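Local coordinates for lipoprotein, putative (Bacillus anthracis, PDB 4NOH) that is of unknown function but belongs to an uncharacterised lipoprotein family and may bind lipid, at residues Glu53-Glu58 / Lys135-Ala140. Sequence-based numbering, arbitrary orientation.
Sequences EKMVKE and KTIGLA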
# COMPACT_ATOMS: atom_id res chain seq x y z
N GLU A 53 -10.86 -0.55 -0.10
CA GLU A 53 -11.80 -1.31 0.73
C GLU A 53 -11.25 -2.72 0.94
O GLU A 53 -11.34 -3.29 2.03
CB GLU A 53 -13.17 -1.39 0.07
CG GLU A 53 -13.98 -0.10 0.16
CD GLU A 53 -15.36 -0.22 -0.48
OE1 GLU A 53 -15.55 -0.99 -1.47
OE2 GLU A 53 -16.29 0.46 -0.01
N LYS A 54 -10.70 -3.29 -0.12
CA LYS A 54 -10.13 -4.66 0.01
C LYS A 54 -8.91 -4.67 0.93
O LYS A 54 -8.70 -5.62 1.69
CB LYS A 54 -9.84 -5.24 -1.38
CG LYS A 54 -11.11 -5.56 -2.15
CD LYS A 54 -10.85 -5.88 -3.61
CE LYS A 54 -12.14 -6.25 -4.33
NZ LYS A 54 -11.90 -6.34 -5.78
N MSE A 55 -8.08 -3.63 0.86
CA MSE A 55 -6.95 -3.51 1.78
C MSE A 55 -7.43 -3.42 3.22
O MSE A 55 -6.82 -4.02 4.12
CB MSE A 55 -6.10 -2.28 1.48
CG MSE A 55 -5.33 -2.47 0.23
SE MSE A 55 -3.90 -1.12 0.13
CE MSE A 55 -2.53 -2.07 1.15
N VAL A 56 -8.49 -2.67 3.48
CA VAL A 56 -9.05 -2.60 4.85
C VAL A 56 -9.51 -3.99 5.32
O VAL A 56 -9.31 -4.34 6.47
CB VAL A 56 -10.20 -1.57 4.94
CG1 VAL A 56 -10.94 -1.65 6.27
CG2 VAL A 56 -9.66 -0.16 4.75
N LYS A 57 -10.10 -4.79 4.42
CA LYS A 57 -10.54 -6.13 4.80
C LYS A 57 -9.37 -7.03 5.14
O LYS A 57 -9.55 -8.00 5.89
CB LYS A 57 -11.43 -6.74 3.71
CG LYS A 57 -12.80 -6.10 3.64
CD LYS A 57 -13.73 -6.77 2.64
CE LYS A 57 -13.22 -6.59 1.21
NZ LYS A 57 -14.21 -7.04 0.19
N GLU A 58 -8.16 -6.71 4.65
CA GLU A 58 -6.95 -7.48 5.03
C GLU A 58 -6.19 -6.82 6.18
O GLU A 58 -5.08 -7.23 6.50
CB GLU A 58 -5.99 -7.67 3.86
CG GLU A 58 -6.64 -8.29 2.66
CD GLU A 58 -7.36 -9.57 2.99
OE1 GLU A 58 -6.82 -10.39 3.78
OE2 GLU A 58 -8.47 -9.76 2.46
N LYS A 135 1.49 0.09 -10.31
CA LYS A 135 2.38 -0.71 -9.52
C LYS A 135 1.50 -1.68 -8.75
O LYS A 135 0.29 -1.46 -8.58
CB LYS A 135 3.20 0.16 -8.54
CG LYS A 135 4.26 1.05 -9.20
CD LYS A 135 5.46 0.22 -9.72
CE LYS A 135 6.61 1.09 -10.22
NZ LYS A 135 7.70 0.28 -10.83
N THR A 136 2.10 -2.75 -8.28
CA THR A 136 1.42 -3.75 -7.49
C THR A 136 1.91 -3.74 -6.04
O THR A 136 3.13 -3.63 -5.79
CB THR A 136 1.63 -5.15 -8.10
OG1 THR A 136 1.00 -5.17 -9.38
CG2 THR A 136 1.05 -6.23 -7.19
N ILE A 137 0.98 -3.79 -5.11
CA ILE A 137 1.26 -3.96 -3.71
C ILE A 137 0.84 -5.36 -3.40
O ILE A 137 -0.33 -5.71 -3.53
CB ILE A 137 0.42 -3.00 -2.83
CG1 ILE A 137 0.64 -1.53 -3.21
CG2 ILE A 137 0.69 -3.24 -1.35
CD1 ILE A 137 -0.56 -0.68 -2.93
N GLY A 138 1.79 -6.18 -2.99
CA GLY A 138 1.52 -7.55 -2.68
C GLY A 138 1.69 -7.86 -1.21
O GLY A 138 2.60 -7.37 -0.56
N LEU A 139 0.77 -8.61 -0.65
CA LEU A 139 0.85 -9.10 0.69
C LEU A 139 1.00 -10.61 0.61
O LEU A 139 0.17 -11.27 0.02
CB LEU A 139 -0.39 -8.75 1.52
CG LEU A 139 -0.45 -9.46 2.86
CD1 LEU A 139 0.71 -9.03 3.75
CD2 LEU A 139 -1.80 -9.27 3.57
N ALA A 140 2.06 -11.16 1.17
CA ALA A 140 2.24 -12.61 1.26
C ALA A 140 2.27 -13.01 2.74
O ALA A 140 3.08 -12.49 3.52
CB ALA A 140 3.52 -13.02 0.60
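Met55, a selenomethionine here, reaches from helix 49-57 to Ile137 on strand 134-142, part of the helix-on-sheet packing against a mixed, largely antiparallel sheet. The strand lies between 26-39 and 5-10, antiparallel to both. Ile137 and Leu139 point from it toward helix 49-57, while Thr136 and Ala140 on the other face meet helix 12-21.

The contact is purely apolar and rather thin, burying 118 Å² in all, with no hydrogen bond across it. Met55 makes the longer reach of the two: its chain runs out nearly straight through chi2 (-164°) and then turns at SE (chi3 86°), bringing the methyl alongside the isoleucine. Met55 CE comes 4.2 Å from Ile137 CG2, and Met55 SE is 4.6 Å from Ile137 CD1, so both branches of the isoleucine border the selenomethionine end. Phe32 and Met60 also touch Met55, and Met60 reaches Leu139 as well, joining the two halves of the contact.

Glu58, the first residue to leave the helical conformation, touches the leucine through CB. Its carboxylate is engaged outside the contact: OE1 forms a salt bridge with Lys169, the C-terminal residue. Leu139, with CG anti to its backbone N (chi1 170°), extends one methyl toward the end of the helix, and Leu139 CD2 stops 4.5 Å from Glu58 CB.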